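Local coordinates for protein alpha,alpha-trehalose-phosphate synthase (UDP-forming) (Burkholderia multivorans, PDB 5UOF) that belongs to glycosyltransferase family 20 and has the GT-B architecture of two Rossmann-like halves, at residues 292-295 and 296-299; 427-430 and 431-435; 437-440 and 441-444. One frame throughout, in Å; residues are numbered along the deposited sequence.

Interaction 1: residues 292-295 and 296-299; sequences ANAP and GWQG
The carbonyl oxygen of A294 and the backbone N of W297 are joined by a nearly straight hydrogen bond, N to O 2.9 Å with 165° at the hydrogen, the first link of a short 3-10 segment that follows helix 280-293. The next link runs from Q298 N to P295 O at 3.0 Å. In both the donor stands above the plane of the carbonyl, and far more so for P295, where it lies 62° out. P295 O has a second donor: a water sits 3.1 Å from it and also donates to Q298 O, bridging the two carbonyls. Proline suits this turn, since it has no N-H to satisfy and its fixed phi fits the 3-10 course.

A294 CB meets the edge of the W297 indole in the ring plane, 3.9 Å from CD1; a small methyl suffices to touch the ring there. Q298 reaches back with an extended chain, its NE2 passing 3.6 Å from P295 CB on its way to a hydrogen bond with L291 O, near the end of the preceding helix. Further on, G299 O accepts from R265 NE. The turn lies at the surface between helix 280-293 and strand 301-306; W297 packs on helix 416-428, while A292 and Q298 touch F335 of helix 314-335.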
ATOM      1  N   ALA A 292      -8.994  14.230  26.723  1.00 14.56           N
ATOM      2  CA  ALA A 292      -7.835  14.845  27.366  1.00 14.60           C
ATOM      3  C   ALA A 292      -7.675  16.299  26.938  1.00 20.76           C
ATOM      4  O   ALA A 292      -7.349  17.164  27.762  1.00 20.71           O
ATOM      5  CB  ALA A 292      -6.576  14.047  27.028  1.00 14.75           C
ATOM      6  N   ASN A 293      -7.906  16.586  25.651  1.00 19.50           N
ATOM      7  CA  ASN A 293      -7.700  17.933  25.119  1.00 19.71           C
ATOM      8  C   ASN A 293      -8.813  18.887  25.529  1.00 23.50           C
ATOM      9  O   ASN A 293      -8.572  20.089  25.679  1.00 21.87           O
ATOM     10  CB  ASN A 293      -7.623  17.903  23.590  1.00 22.83           C
ATOM     11  CG  ASN A 293      -6.392  17.198  23.073  1.00 27.44           C
ATOM     12  OD1 ASN A 293      -5.401  17.035  23.790  1.00 28.15           O
ATOM     13  ND2 ASN A 293      -6.440  16.790  21.808  1.00 28.80           N
ATOM     14  N   ALA A 294     -10.032  18.382  25.681  1.00 21.26           N
ATOM     15  CA  ALA A 294     -11.209  19.199  25.974  1.00 17.97           C
ATOM     16  C   ALA A 294     -11.872  18.579  27.192  1.00 20.52           C
ATOM     17  O   ALA A 294     -12.901  17.893  27.078  1.00 22.21           O
ATOM     18  CB  ALA A 294     -12.161  19.257  24.777  1.00 20.16           C
ATOM     19  N   PRO A 295     -11.293  18.773  28.379  1.00 21.85           N
ATOM     20  CA  PRO A 295     -11.787  18.039  29.552  1.00 22.49           C
ATOM     21  C   PRO A 295     -13.189  18.426  29.964  1.00 22.34           C
ATOM     22  O   PRO A 295     -13.806  17.685  30.736  1.00 19.67           O
ATOM     23  CB  PRO A 295     -10.760  18.377  30.641  1.00 25.15           C
ATOM     24  CG  PRO A 295     -10.096  19.629  30.176  1.00 28.61           C
ATOM     25  CD  PRO A 295     -10.094  19.577  28.686  1.00 18.63           C
ATOM     26  N   GLY A 296     -13.719  19.545  29.465  1.00 23.22           N
ATOM     27  CA  GLY A 296     -15.116  19.864  29.694  1.00 20.48           C
ATOM     28  C   GLY A 296     -16.067  18.835  29.125  1.00 21.26           C
ATOM     29  O   GLY A 296     -17.222  18.765  29.556  1.00 19.92           O
ATOM     30  N   TRP A 297     -15.609  18.027  28.169  1.00 16.79           N
ATOM     31  CA  TRP A 297     -16.449  16.963  27.637  1.00 13.15           C
ATOM     32  C   TRP A 297     -16.503  15.738  28.536  1.00 14.86           C
ATOM     33  O   TRP A 297     -17.360  14.868  28.324  1.00 18.06           O
ATOM     34  CB  TRP A 297     -15.982  16.568  26.228  1.00 16.91           C
ATOM     35  CG  TRP A 297     -16.570  17.493  25.210  1.00 17.29           C
ATOM     36  CD1 TRP A 297     -15.904  18.387  24.424  1.00 19.83           C
ATOM     37  CD2 TRP A 297     -17.960  17.662  24.925  1.00 16.93           C
ATOM     38  NE1 TRP A 297     -16.797  19.090  23.645  1.00 22.39           N
ATOM     39  CE2 TRP A 297     -18.066  18.665  23.936  1.00 20.90           C
ATOM     40  CE3 TRP A 297     -19.130  17.050  25.397  1.00 16.18           C
ATOM     41  CZ2 TRP A 297     -19.300  19.082  23.416  1.00 19.54           C
ATOM     42  CZ3 TRP A 297     -20.355  17.471  24.884  1.00 19.16           C
ATOM     43  CH2 TRP A 297     -20.425  18.479  23.903  1.00 17.31           C
ATOM     44  N   GLN A 298     -15.617  15.636  29.519  1.00 18.27           N
ATOM     45  CA  GLN A 298     -15.636  14.494  30.420  1.00 15.33           C
ATOM     46  C   GLN A 298     -16.929  14.472  31.221  1.00 15.54           C
ATOM     47  O   GLN A 298     -17.315  15.474  31.829  1.00 18.62           O
ATOM     48  CB  GLN A 298     -14.416  14.545  31.345  1.00 14.25           C
ATOM     49  CG  GLN A 298     -13.127  14.201  30.597  1.00 14.11           C
ATOM     50  CD  GLN A 298     -11.895  14.296  31.477  1.00 18.13           C
ATOM     51  OE1 GLN A 298     -11.940  13.968  32.663  1.00 20.43           O
ATOM     52  NE2 GLN A 298     -10.793  14.768  30.905  1.00 19.17           N
ATOM     53  N   GLY A 299     -17.612  13.326  31.197  1.00 14.75           N
ATOM     54  CA  GLY A 299     -18.907  13.198  31.830  1.00 18.69           C
ATOM     55  C   GLY A 299     -20.066  13.779  31.048  1.00 15.68           C
ATOM     56  O   GLY A 299     -21.200  13.767  31.550  1.00 16.58           O
TER
HETATM   57  O   HOH W   1     -15.981  17.972  32.943  1.00 38.47           O

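Interaction 2: residues 427-430 and 431-435; sequences LSMP and LAERQ
M429 swings its CG opposite the backbone N (chi1 -169°) and then folds back at its thioether, which lays SD and CE across the side chain of E433. The chain of R434 turns at chi3 (-78°), bringing NE round to the carbonyl of M429. M429 and P430 lead into helix 431-447, with P430 in the N-cap position, and E433 and R434 lie in the first turn of that helix. Proline serves well just ahead of a helix, because its ring restricts phi to about the value found here.

The two backbone carbonyls before the helix are both gripped by R434. Its backbone N donates to P430 O in a fairly straight bond of 3.0 Å, the first-turn link of the helix, while its NE donates to M429 O in a clearly bent one, with 146° at the hydrogen. Arginine suits this place because it can use NE for the turn and still have NH1 reach D389 OD1, in a salt bridge, and P390 O, in a hydrogen bond. The guanidinium is thus held at several points, which should fix its rotation.

The thioether of M429 runs roughly perpendicular to the glutamate chain, SD lying 3.6 Å from E433 CD and CE 3.6 Å from E433 OE1. Methionine, long and flexible, can lie along both the stem and the carboxylate of E433, and it also packs on V392 of strand 392-396. The charge of E433 is answered elsewhere, by salt bridges from R425 and R437. M429 and R434 run antiparallel alongside each other, with M429 CB 3.6 Å from R434 CG. M429 O lies almost exactly in the guanidinium plane of R434, at its edge, 3.0 Å from NE.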
ATOM      1  N   LEU A 427     -19.221  17.645  18.035  1.00 10.39           N
ATOM      2  CA  LEU A 427     -20.069  17.693  19.219  1.00 12.86           C
ATOM      3  C   LEU A 427     -20.586  19.097  19.500  1.00 14.55           C
ATOM      4  O   LEU A 427     -21.660  19.247  20.093  1.00 17.18           O
ATOM      5  CB  LEU A 427     -19.307  17.161  20.433  1.00 11.64           C
ATOM      6  CG  LEU A 427     -19.078  15.647  20.505  1.00 12.79           C
ATOM      7  CD1 LEU A 427     -17.964  15.299  21.484  1.00 16.06           C
ATOM      8  CD2 LEU A 427     -20.393  14.896  20.838  1.00 12.08           C
ATOM      9  N   SER A 428     -19.853  20.136  19.110  1.00 13.94           N
ATOM     10  CA  SER A 428     -20.249  21.512  19.380  0.61 17.03           C
ATOM     11  C   SER A 428     -20.790  22.232  18.151  1.00 17.65           C
ATOM     12  O   SER A 428     -21.066  23.432  18.228  1.00 15.70           O
ATOM     13  CB  SER A 428     -19.067  22.286  19.971  0.61 21.52           C
ATOM     14  OG  SER A 428     -18.845  21.914  21.321  0.61 22.78           O
ATOM     15  N   MET A 429     -20.963  21.533  17.028  1.00 13.57           N
ATOM     16  CA  MET A 429     -21.291  22.209  15.778  1.00 11.80           C
ATOM     17  C   MET A 429     -22.653  22.897  15.864  1.00 12.14           C
ATOM     18  O   MET A 429     -23.641  22.266  16.277  1.00 13.86           O
ATOM     19  CB  MET A 429     -21.277  21.220  14.607  1.00 10.80           C
ATOM     20  CG  MET A 429     -21.348  21.933  13.263  1.00 10.95           C
ATOM     21  SD  MET A 429     -21.273  20.800  11.877  1.00 13.36           S
ATOM     22  CE  MET A 429     -19.541  20.293  11.918  1.00  8.80           C
ATOM     23  N   PRO A 430     -22.746  24.182  15.501  1.00 14.47           N
ATOM     24  CA  PRO A 430     -24.045  24.862  15.523  1.00 15.92           C
ATOM     25  C   PRO A 430     -25.044  24.181  14.602  1.00 14.71           C
ATOM     26  O   PRO A 430     -24.682  23.628  13.563  1.00 13.28           O
ATOM     27  CB  PRO A 430     -23.719  26.274  15.025  1.00 17.77           C
ATOM     28  CG  PRO A 430     -22.267  26.468  15.383  1.00 15.12           C
ATOM     29  CD  PRO A 430     -21.640  25.105  15.178  1.00 12.14           C
ATOM     30  N   LEU A 431     -26.316  24.275  14.992  1.00 13.88           N
ATOM     31  CA  LEU A 431     -27.408  23.645  14.249  1.00 11.61           C
ATOM     32  C   LEU A 431     -27.399  24.018  12.771  1.00 13.19           C
ATOM     33  O   LEU A 431     -27.607  23.158  11.903  1.00 13.47           O
ATOM     34  CB  LEU A 431     -28.738  24.053  14.880  1.00 12.98           C
ATOM     35  CG  LEU A 431     -29.972  23.555  14.131  1.00 10.93           C
ATOM     36  CD1 LEU A 431     -30.036  22.010  14.158  1.00 15.64           C
ATOM     37  CD2 LEU A 431     -31.247  24.181  14.698  1.00 11.72           C
ATOM     38  N   ALA A 432     -27.196  25.308  12.462  1.00 13.49           N
ATOM     39  CA  ALA A 432     -27.289  25.734  11.071  1.00 13.94           C
ATOM     40  C   ALA A 432     -26.272  25.005  10.203  1.00 15.67           C
ATOM     41  O   ALA A 432     -26.598  24.558   9.099  1.00 12.84           O
ATOM     42  CB  ALA A 432     -27.117  27.253  10.971  1.00 15.94           C
ATOM     43  N   GLU A 433     -25.031  24.877  10.687  1.00 14.53           N
ATOM     44  CA  GLU A 433     -24.027  24.131   9.931  1.00 11.88           C
ATOM     45  C   GLU A 433     -24.346  22.635   9.902  1.00 12.86           C
ATOM     46  O   GLU A 433     -24.179  21.969   8.866  1.00 12.01           O
ATOM     47  CB  GLU A 433     -22.631  24.393  10.521  1.00 14.43           C
ATOM     48  CG  GLU A 433     -21.526  23.731   9.680  1.00 12.21           C
ATOM     49  CD  GLU A 433     -20.127  23.874  10.285  1.00 13.59           C
ATOM     50  OE1 GLU A 433     -19.206  23.183   9.791  1.00 14.49           O
ATOM     51  OE2 GLU A 433     -19.942  24.663  11.236  1.00 17.52           O
ATOM     52  N   ARG A 434     -24.819  22.082  11.020  1.00 10.74           N
ATOM     53  CA  ARG A 434     -25.174  20.668  11.013  1.00  9.33           C
ATOM     54  C   ARG A 434     -26.240  20.391   9.964  1.00 11.59           C
ATOM     55  O   ARG A 434     -26.179  19.379   9.252  1.00 11.24           O
ATOM     56  CB  ARG A 434     -25.670  20.223  12.391  1.00 12.75           C
ATOM     57  CG  ARG A 434     -24.558  20.201  13.437  1.00 11.40           C
ATOM     58  CD  ARG A 434     -25.002  19.523  14.725  1.00 10.90           C
ATOM     59  NE  ARG A 434     -25.844  20.379  15.572  1.00 12.24           N
ATOM     60  CZ  ARG A 434     -27.128  20.160  15.831  1.00 12.53           C
ATOM     61  NH1 ARG A 434     -27.774  19.121  15.290  1.00 13.34           N
ATOM     62  NH2 ARG A 434     -27.770  20.987  16.647  1.00 16.19           N
ATOM     63  N   GLN A 435     -27.205  21.303   9.830  1.00 12.34           N
ATOM     64  CA  GLN A 435     -28.269  21.104   8.850  1.00 12.59           C
ATOM     65  C   GLN A 435     -27.755  21.275   7.429  1.00 13.04           C
ATOM     66  O   GLN A 435     -28.165  20.538   6.527  1.00 13.55           O
ATOM     67  CB  GLN A 435     -29.422  22.072   9.123  1.00 11.39           C
ATOM     68  CG  GLN A 435     -30.228  21.699  10.354  1.00 13.26           C
ATOM     69  CD  GLN A 435     -31.325  22.698  10.664  1.00 12.89           C
ATOM     70  OE1 GLN A 435     -31.123  23.918  10.614  1.00 14.41           O
ATOM     71  NE2 GLN A 435     -32.495  22.183  10.997  1.00 13.62           N
TER

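Interaction 3: residues 437-440 and 441-444; sequences RHEE and NLAR
The imidazole of H438 and the methyl CD2 of L442 meet obliquely, one helical turn apart, with H438 NE2 3.8 Å from the methyl carbon. The two side chains lie next to one another: each has its CG turned away from its own backbone N (chi1 175° for H438, 177° for L442), and these like torsions send both off the helix in the same general direction. E439 runs alongside L442 as well; its chain bends at chi2 (-68°), and its OE1 comes to another flank of CD2, 4.1 Å from that carbon. Leucine suits the place because one methyl, CD2, can meet the imidazole on one flank and the carboxylate oxygen on another. H438 also packs on P390, on V382 and on Q385, a residue of the sodium ion site, and the imidazole is buried among residues of the neighbouring loop and helix 376-384.

Beneath these side chains runs the regular helical backbone. N441 N donates to R437 O and A443 N to E439 O, both at 3.0 Å, and L442 N to H438 O at 2.7 Å; the last link, R444 N to E440 O, is weak at 3.4 Å.

On another side of the helix the polar ends find partners beyond the segments. N441, a compact amide, takes G407 N on OD1, while E440, with a fully extended chain, reaches T406 OG1 through OE2. R437, besides its pairing with E433, holds G407 O by NH1. Two faces of helix 431-447 are thereby engaged: R437, E440 and N441 bind the loop around T406 and G407, just before strand 409-411, while H438 and N441 rest on helix 376-384.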
ATOM      1  N   ARG A 437     -24.729  20.637   6.325  1.00 11.50           N
ATOM      2  CA  ARG A 437     -23.980  19.424   5.997  1.00 12.17           C
ATOM      3  C   ARG A 437     -24.906  18.227   5.824  1.00 14.48           C
ATOM      4  O   ARG A 437     -24.716  17.405   4.913  1.00 13.24           O
ATOM      5  CB  ARG A 437     -22.950  19.139   7.088  1.00 11.46           C
ATOM      6  CG  ARG A 437     -21.846  20.179   7.166  1.00 11.81           C
ATOM      7  CD  ARG A 437     -20.945  19.924   8.349  1.00 10.76           C
ATOM      8  NE  ARG A 437     -19.770  20.790   8.258  1.00 13.01           N
ATOM      9  CZ  ARG A 437     -18.689  20.504   7.536  1.00 14.63           C
ATOM     10  NH1 ARG A 437     -18.606  19.357   6.861  1.00 12.72           N
ATOM     11  NH2 ARG A 437     -17.685  21.366   7.489  1.00 18.29           N
ATOM     12  N   HIS A 438     -25.895  18.097   6.707  1.00 12.07           N
ATOM     13  CA  HIS A 438     -26.822  16.981   6.606  1.00 12.93           C
ATOM     14  C   HIS A 438     -27.580  17.012   5.284  1.00 13.25           C
ATOM     15  O   HIS A 438     -27.701  15.986   4.603  1.00 14.04           O
ATOM     16  CB  HIS A 438     -27.808  16.997   7.773  1.00 11.72           C
ATOM     17  CG  HIS A 438     -28.858  15.942   7.657  1.00 11.73           C
ATOM     18  ND1 HIS A 438     -28.576  14.604   7.828  1.00 12.42           N
ATOM     19  CD2 HIS A 438     -30.169  16.014   7.324  1.00 16.00           C
ATOM     20  CE1 HIS A 438     -29.678  13.898   7.638  1.00 11.17           C
ATOM     21  NE2 HIS A 438     -30.656  14.727   7.318  1.00 12.67           N
ATOM     22  N   GLU A 439     -28.104  18.188   4.901  1.00 11.68           N
ATOM     23  CA  GLU A 439     -28.892  18.239   3.677  1.00 14.44           C
ATOM     24  C   GLU A 439     -28.011  18.040   2.457  1.00 15.26           C
ATOM     25  O   GLU A 439     -28.463  17.476   1.457  1.00 13.02           O
ATOM     26  CB  GLU A 439     -29.660  19.560   3.580  1.00 16.70           C
ATOM     27  CG  GLU A 439     -30.695  19.742   4.686  1.00 16.59           C
ATOM     28  CD  GLU A 439     -31.859  18.757   4.575  1.00 20.76           C
ATOM     29  OE1 GLU A 439     -32.171  18.335   3.439  1.00 19.44           O
ATOM     30  OE2 GLU A 439     -32.459  18.413   5.623  1.00 18.43           O
ATOM     31  N   GLU A 440     -26.763  18.503   2.520  1.00 14.07           N
ATOM     32  CA  GLU A 440     -25.805  18.217   1.456  1.00 15.42           C
ATOM     33  C   GLU A 440     -25.620  16.712   1.275  1.00 13.48           C
ATOM     34  O   GLU A 440     -25.705  16.191   0.155  1.00 15.16           O
ATOM     35  CB  GLU A 440     -24.484  18.910   1.785  1.00 12.15           C
ATOM     36  CG  GLU A 440     -23.347  18.651   0.824  1.00 18.48           C
ATOM     37  CD  GLU A 440     -22.108  19.439   1.211  1.00 25.08           C
ATOM     38  OE1 GLU A 440     -22.220  20.359   2.046  1.00 31.53           O
ATOM     39  OE2 GLU A 440     -21.022  19.144   0.698  1.00 22.34           O
ATOM     40  N   ASN A 441     -25.398  15.991   2.378  1.00  9.79           N
ATOM     41  CA  ASN A 441     -25.223  14.542   2.303  1.00 12.81           C
ATOM     42  C   ASN A 441     -26.512  13.840   1.898  1.00 17.49           C
ATOM     43  O   ASN A 441     -26.494  12.913   1.080  1.00 12.45           O
ATOM     44  CB  ASN A 441     -24.732  14.002   3.646  1.00 12.70           C
ATOM     45  CG  ASN A 441     -23.254  14.273   3.876  1.00 13.30           C
ATOM     46  OD1 ASN A 441     -22.524  14.560   2.938  1.00 12.90           O
ATOM     47  ND2 ASN A 441     -22.811  14.180   5.125  1.00 14.33           N
ATOM     48  N   LEU A 442     -27.640  14.260   2.467  1.00 13.67           N
ATOM     49  CA  LEU A 442     -28.907  13.590   2.182  1.00 12.13           C
ATOM     50  C   LEU A 442     -29.292  13.730   0.712  1.00 16.60           C
ATOM     51  O   LEU A 442     -29.847  12.796   0.114  1.00 14.70           O
ATOM     52  CB  LEU A 442     -29.995  14.159   3.088  1.00 10.93           C
ATOM     53  CG  LEU A 442     -31.410  13.629   2.901  1.00 15.27           C
ATOM     54  CD1 LEU A 442     -31.437  12.108   3.047  1.00 14.80           C
ATOM     55  CD2 LEU A 442     -32.332  14.278   3.918  1.00 13.71           C
ATOM     56  N   ALA A 443     -29.003  14.887   0.110  1.00 11.76           N
ATOM     57  CA  ALA A 443     -29.287  15.064  -1.309  1.00 14.31           C
ATOM     58  C   ALA A 443     -28.472  14.090  -2.149  1.00 16.05           C
ATOM     59  O   ALA A 443     -28.983  13.520  -3.119  1.00 15.31           O
ATOM     60  CB  ALA A 443     -29.014  16.508  -1.726  1.00 19.93           C
ATOM     61  N   ARG A 444     -27.209  13.868  -1.776  1.00 12.89           N
ATOM     62  CA  ARG A 444     -26.394  12.883  -2.485  1.00 13.95           C
ATOM     63  C   ARG A 444     -26.947  11.473  -2.302  1.00 17.21           C
ATOM     64  O   ARG A 444     -26.983  10.681  -3.256  1.00 15.01           O
ATOM     65  CB  ARG A 444     -24.939  12.960  -2.005  1.00 15.20           C
ATOM     66  CG  ARG A 444     -24.220  14.284  -2.317  1.00 15.60           C
ATOM     67  CD  ARG A 444     -24.121  14.563  -3.823  1.00 16.98           C
ATOM     68  NE  ARG A 444     -23.401  13.520  -4.555  1.00 18.27           N
ATOM     69  CZ  ARG A 444     -22.093  13.530  -4.808  1.00 23.81           C
ATOM     70  NH1 ARG A 444     -21.331  14.531  -4.379  1.00 23.47           N
ATOM     71  NH2 ARG A 444     -21.545  12.528  -5.492  1.00 24.47           N
TER

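How the interactions relate
Following the chain from the N terminus, interaction 1 closes a tight turn between helix 280-293 and strand 301-306, interaction 2 closes the turn between helices 416-428 and 431-447, and interaction 3 continues along the latter helix. The three stand in series, none crossing or enclosing another. Interactions 1 and 2 nevertheless meet in space, W297 CZ2 lying 3.5 Å from L427 CB, which sets the turn after helix 280-293 against the end of helix 416-428. Interactions 2 and 3 meet where M429 SD lies 3.6 Å from R437 CD, and interaction 3 carries helix 431-447 on over helix 376-384. All three belong to the half built on the six-stranded parallel sheet.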